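Local coordinates for glycosyl hydrolases family 2, sugar binding domain protein (Bacteroides uniformis str. 3978 T3 ii, PDB 6D1P), which is a gut bacterial beta-glucuronidase of glycosyl hydrolase family 2, probably hydrolysing O-glycosidic bonds that join glucuronic acid to other groups, at residues Q726-I738 against A777-Q789. Numbering follows the deposited sequence.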
loop_
_atom_site.group_PDB
_atom_site.type_symbol
_atom_site.label_atom_id
_atom_site.label_comp_id
_atom_site.label_asym_id
_atom_site.label_seq_id
_atom_site.Cartn_x
_atom_site.Cartn_y
_atom_site.Cartn_z
ATOM N N GLN A 726 29.755 -6.450 -16.478
ATOM C CA GLN A 726 30.252 -7.604 -17.207
ATOM C C GLN A 726 29.137 -8.563 -17.574
ATOM O O GLN A 726 29.419 -9.748 -17.826
ATOM C CB GLN A 726 31.361 -8.323 -16.414
ATOM C CG GLN A 726 30.883 -9.128 -15.198
ATOM C CD GLN A 726 30.110 -8.297 -14.152
ATOM O OE1 GLN A 726 28.973 -7.812 -14.400
ATOM N NE2 GLN A 726 30.713 -8.162 -12.954
ATOM N N ASP A 727 27.894 -8.089 -17.653
ATOM C CA ASP A 727 26.812 -8.990 -17.989
ATOM C C ASP A 727 26.104 -8.527 -19.244
ATOM O O ASP A 727 26.174 -7.354 -19.597
ATOM C CB ASP A 727 25.826 -9.110 -16.851
ATOM C CG ASP A 727 25.504 -10.536 -16.543
ATOM O OD1 ASP A 727 26.465 -11.319 -16.355
ATOM O OD2 ASP A 727 24.301 -10.860 -16.520
ATOM N N ALA A 728 25.452 -9.478 -19.932
ATOM C CA ALA A 728 24.673 -9.119 -21.102
ATOM C C ALA A 728 23.402 -8.370 -20.741
ATOM O O ALA A 728 22.803 -7.737 -21.616
ATOM C CB ALA A 728 24.343 -10.366 -21.910
ATOM N N GLU A 729 22.983 -8.409 -19.478
ATOM C CA GLU A 729 21.747 -7.764 -19.058
ATOM C C GLU A 729 21.936 -6.570 -18.130
ATOM O O GLU A 729 21.010 -5.764 -18.002
ATOM C CB GLU A 729 20.826 -8.774 -18.352
ATOM C CG GLU A 729 20.660 -10.083 -19.101
ATOM C CD GLU A 729 21.088 -11.283 -18.271
ATOM O OE1 GLU A 729 21.039 -11.201 -17.019
ATOM O OE2 GLU A 729 21.471 -12.309 -18.880
ATOM N N THR A 730 23.080 -6.438 -17.461
ATOM C CA THR A 730 23.192 -5.466 -16.387
ATOM C C THR A 730 24.544 -4.772 -16.421
ATOM O O THR A 730 25.541 -5.322 -16.886
ATOM C CB THR A 730 22.989 -6.108 -14.989
ATOM O OG1 THR A 730 24.165 -6.830 -14.621
ATOM C CG2 THR A 730 21.796 -7.074 -14.973
ATOM N N ILE A 731 24.550 -3.555 -15.907
ATOM C CA ILE A 731 25.756 -2.814 -15.595
ATOM C C ILE A 731 25.871 -2.723 -14.080
ATOM O O ILE A 731 24.864 -2.557 -13.378
ATOM C CB ILE A 731 25.721 -1.415 -16.236
ATOM C CG1 ILE A 731 25.806 -1.535 -17.763
ATOM C CG2 ILE A 731 26.832 -0.531 -15.668
ATOM C CD1 ILE A 731 24.731 -0.765 -18.506
ATOM N N LEU A 732 27.088 -2.869 -13.576
ATOM C CA LEU A 732 27.362 -2.704 -12.160
ATOM C C LEU A 732 27.942 -1.318 -11.947
ATOM O O LEU A 732 28.947 -0.966 -12.564
ATOM C CB LEU A 732 28.325 -3.780 -11.654
ATOM C CG LEU A 732 28.641 -3.716 -10.153
ATOM C CD1 LEU A 732 27.340 -3.820 -9.334
ATOM C CD2 LEU A 732 29.660 -4.783 -9.735
ATOM N N VAL A 733 27.305 -0.527 -11.095
ATOM C CA VAL A 733 27.766 0.812 -10.767
ATOM C C VAL A 733 28.301 0.782 -9.343
ATOM O O VAL A 733 27.702 0.152 -8.461
ATOM C CB VAL A 733 26.624 1.841 -10.920
ATOM C CG1 VAL A 733 26.964 3.147 -10.232
ATOM C CG2 VAL A 733 26.328 2.082 -12.384
ATOM N N GLN A 734 29.423 1.465 -9.118
ATOM C CA GLN A 734 30.116 1.440 -7.837
ATOM C C GLN A 734 30.267 2.851 -7.295
ATOM O O GLN A 734 30.687 3.760 -8.021
ATOM C CB GLN A 734 31.494 0.786 -7.980
ATOM C CG GLN A 734 32.312 0.842 -6.705
ATOM C CD GLN A 734 33.690 0.207 -6.857
ATOM O OE1 GLN A 734 33.849 -1.016 -6.743
ATOM N NE2 GLN A 734 34.693 1.040 -7.108
ATOM N N ALA A 735 29.912 3.037 -6.033
ATOM C CA ALA A 735 30.212 4.265 -5.312
ATOM C C ALA A 735 31.413 4.028 -4.404
ATOM O O ALA A 735 31.502 2.999 -3.734
ATOM C CB ALA A 735 29.013 4.740 -4.483
ATOM N N GLU A 736 32.327 4.987 -4.381
ATOM C CA GLU A 736 33.540 4.913 -3.588
ATOM C C GLU A 736 33.602 6.134 -2.687
ATOM O O GLU A 736 33.476 7.262 -3.167
ATOM C CB GLU A 736 34.782 4.856 -4.497
ATOM C CG GLU A 736 36.068 4.428 -3.790
ATOM C CD GLU A 736 37.288 4.517 -4.696
ATOM O OE1 GLU A 736 37.498 5.585 -5.309
ATOM O OE2 GLU A 736 38.026 3.511 -4.816
ATOM N N LEU A 737 33.774 5.917 -1.387
ATOM C CA LEU A 737 34.019 7.018 -0.469
ATOM C C LEU A 737 35.524 7.262 -0.417
ATOM O O LEU A 737 36.297 6.323 -0.187
ATOM C CB LEU A 737 33.469 6.687 0.919
ATOM C CG LEU A 737 31.956 6.452 0.939
ATOM C CD1 LEU A 737 31.464 5.937 2.270
ATOM C CD2 LEU A 737 31.227 7.747 0.583
ATOM N N ILE A 738 35.947 8.506 -0.666
ATOM C CA ILE A 738 37.363 8.862 -0.627
ATOM C C ILE A 738 37.552 10.048 0.310
ATOM O O ILE A 738 36.613 10.783 0.607
ATOM C CB ILE A 738 37.950 9.198 -2.021
ATOM C CG1 ILE A 738 37.319 10.489 -2.546
ATOM C CG2 ILE A 738 37.762 8.039 -2.983
ATOM C CD1 ILE A 738 38.040 11.068 -3.734
ATOM N N ALA A 777 28.200 1.175 3.256
ATOM C CA ALA A 777 29.386 0.903 2.457
ATOM C C ALA A 777 30.168 -0.280 3.036
ATOM O O ALA A 777 30.139 -0.547 4.241
ATOM C CB ALA A 777 30.269 2.143 2.404
ATOM N N ALA A 778 30.849 -1.007 2.154
ATOM C CA ALA A 778 31.659 -2.169 2.512
ATOM C C ALA A 778 33.103 -1.783 2.217
ATOM O O ALA A 778 33.525 -1.805 1.057
ATOM C CB ALA A 778 31.237 -3.402 1.725
ATOM N N ASN A 779 33.838 -1.393 3.259
ATOM C CA ASN A 779 35.189 -0.840 3.116
ATOM C C ASN A 779 35.208 0.312 2.107
ATOM O O ASN A 779 36.007 0.340 1.170
ATOM C CB ASN A 779 36.195 -1.939 2.741
ATOM C CG ASN A 779 36.225 -3.061 3.764
ATOM O OD1 ASN A 779 35.839 -4.195 3.476
ATOM N ND2 ASN A 779 36.666 -2.742 4.980
ATOM N N GLY A 780 34.310 1.278 2.318
ATOM C CA GLY A 780 34.250 2.477 1.502
ATOM C C GLY A 780 33.586 2.309 0.155
ATOM O O GLY A 780 33.770 3.149 -0.731
ATOM N N ARG A 781 32.780 1.271 -0.009
ATOM C CA ARG A 781 32.335 0.825 -1.314
ATOM C C ARG A 781 30.881 0.366 -1.238
ATOM O O ARG A 781 30.485 -0.311 -0.287
ATOM C CB ARG A 781 33.266 -0.294 -1.757
ATOM C CG ARG A 781 32.960 -1.020 -3.019
ATOM C CD ARG A 781 34.207 -1.843 -3.382
ATOM N NE ARG A 781 34.000 -2.665 -4.569
ATOM C CZ ARG A 781 33.920 -3.990 -4.554
ATOM N NH1 ARG A 781 34.048 -4.646 -3.409
ATOM N NH2 ARG A 781 33.722 -4.658 -5.687
ATOM N N ALA A 782 30.082 0.753 -2.229
ATOM C CA ALA A 782 28.737 0.215 -2.371
ATOM C C ALA A 782 28.386 0.208 -3.848
ATOM O O ALA A 782 28.779 1.102 -4.599
ATOM C CB ALA A 782 27.698 1.013 -1.570
ATOM N N SER A 783 27.628 -0.804 -4.256
ATOM C CA SER A 783 27.421 -1.082 -5.668
ATOM C C SER A 783 25.980 -1.473 -5.914
ATOM O O SER A 783 25.343 -2.084 -5.068
ATOM C CB SER A 783 28.334 -2.219 -6.159
ATOM O OG SER A 783 29.672 -1.803 -6.074
ATOM N N ILE A 784 25.500 -1.185 -7.115
ATOM C CA ILE A 784 24.149 -1.560 -7.494
ATOM C C ILE A 784 24.131 -1.913 -8.971
ATOM O O ILE A 784 24.832 -1.295 -9.776
ATOM C CB ILE A 784 23.152 -0.427 -7.165
ATOM C CG1 ILE A 784 21.718 -0.885 -7.440
ATOM C CG2 ILE A 784 23.543 0.842 -7.895
ATOM C CD1 ILE A 784 20.673 -0.099 -6.701
ATOM N N ARG A 785 23.328 -2.918 -9.321
ATOM C CA ARG A 785 23.141 -3.305 -10.715
ATOM C C ARG A 785 22.115 -2.417 -11.411
ATOM O O ARG A 785 21.125 -1.986 -10.805
ATOM C CB ARG A 785 22.703 -4.765 -10.800
ATOM C CG ARG A 785 23.853 -5.729 -10.702
ATOM C CD ARG A 785 23.381 -7.109 -10.334
ATOM N NE ARG A 785 24.507 -7.930 -9.891
ATOM C CZ ARG A 785 24.395 -9.156 -9.381
ATOM N NH1 ARG A 785 23.199 -9.717 -9.249
ATOM N NH2 ARG A 785 25.481 -9.814 -8.994
ATOM N N VAL A 786 22.359 -2.163 -12.695
ATOM C CA VAL A 786 21.531 -1.311 -13.544
ATOM C C VAL A 786 21.101 -2.126 -14.757
ATOM O O VAL A 786 21.928 -2.802 -15.373
ATOM C CB VAL A 786 22.292 -0.050 -13.989
ATOM C CG1 VAL A 786 21.349 0.928 -14.690
ATOM C CG2 VAL A 786 22.956 0.610 -12.796
ATOM N N ASN A 787 19.820 -2.071 -15.106
ATOM C CA ASN A 787 19.346 -2.909 -16.201
ATOM C C ASN A 787 19.793 -2.317 -17.529
ATOM O O ASN A 787 19.591 -1.126 -17.780
ATOM C CB ASN A 787 17.827 -3.072 -16.177
ATOM C CG ASN A 787 17.353 -4.110 -17.183
ATOM O OD1 ASN A 787 17.143 -3.803 -18.349
ATOM N ND2 ASN A 787 17.227 -5.356 -16.741
ATOM N N LYS A 788 20.405 -3.155 -18.375
ATOM C CA LYS A 788 21.019 -2.665 -19.606
ATOM C C LYS A 788 19.983 -2.081 -20.559
ATOM O O LYS A 788 20.198 -1.011 -21.139
ATOM C CB LYS A 788 21.794 -3.794 -20.287
ATOM C CG LYS A 788 23.309 -3.597 -20.342
ATOM C CD LYS A 788 23.990 -4.775 -21.038
ATOM C CE LYS A 788 25.508 -4.679 -20.944
ATOM N NZ LYS A 788 26.170 -5.973 -21.285
ATOM N N GLN A 789 18.848 -2.771 -20.722
ATOM C CA GLN A 789 17.793 -2.315 -21.628
ATOM C C GLN A 789 17.408 -0.859 -21.384
ATOM O O GLN A 789 17.183 -0.101 -22.336
ATOM C CB GLN A 789 16.556 -3.208 -21.485
ATOM C CG GLN A 789 16.709 -4.623 -22.040
ATOM C CD GLN A 789 15.669 -5.580 -21.463
ATOM O OE1 GLN A 789 15.835 -6.094 -20.353
ATOM N NE2 GLN A 789 14.585 -5.809 -22.207
HETATM O O HOH W 1 26.841 -7.599 -12.005
HETATM O O HOH W 2 31.977 -2.690 -7.906
#
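The methyl of Ala777 meets Leu737 CD1 at 4.0 Å and is small enough to fit beside Ile752 of strand 751-756. The chain then turns through Gly780, whose positive phi suits glycine and whose carbonyl accepts the Leu737 amide. Arg781, CG anti to the backbone N (chi1 175°) and extended to NE, gives Gln734 OE1 a nearly straight 2.7 Å hydrogen bond; long polar chains suit this partly exposed face. The oxygen lies in the guanidinium plane, yet the donor stands 46° above the amide plane, the two flat groups being almost perpendicular. Ala782, Ile784 and Val786 form antiparallel hydrogen-bonded pairs with Ala735, Val733 and Ile731. Strand 730-738, also bonded to strand 718-723, is the middle of a three-stranded sheet packed against the sheet containing strand 751-756 in a C-terminal beta-sandwich. Serine's short side chain leaves Ser783 OG beside Gln734 CB, where a water links it to Gln734 OE1; Leu732 CD1 rests 3.7 Å from Ser783 CB. Ala782 and Ile784 face Ile752 and Phe754, and beta-branched Val786 sets CG2 3.7 Å from Val733 CG2, diagonally across the strands. Past Asn787, the Lys788 amide hydrogen-bonds to Glu729 O, while its aliphatic side chain crosses that of Ile731 at about a right angle, CG 3.7 Å from Ile731 CD1.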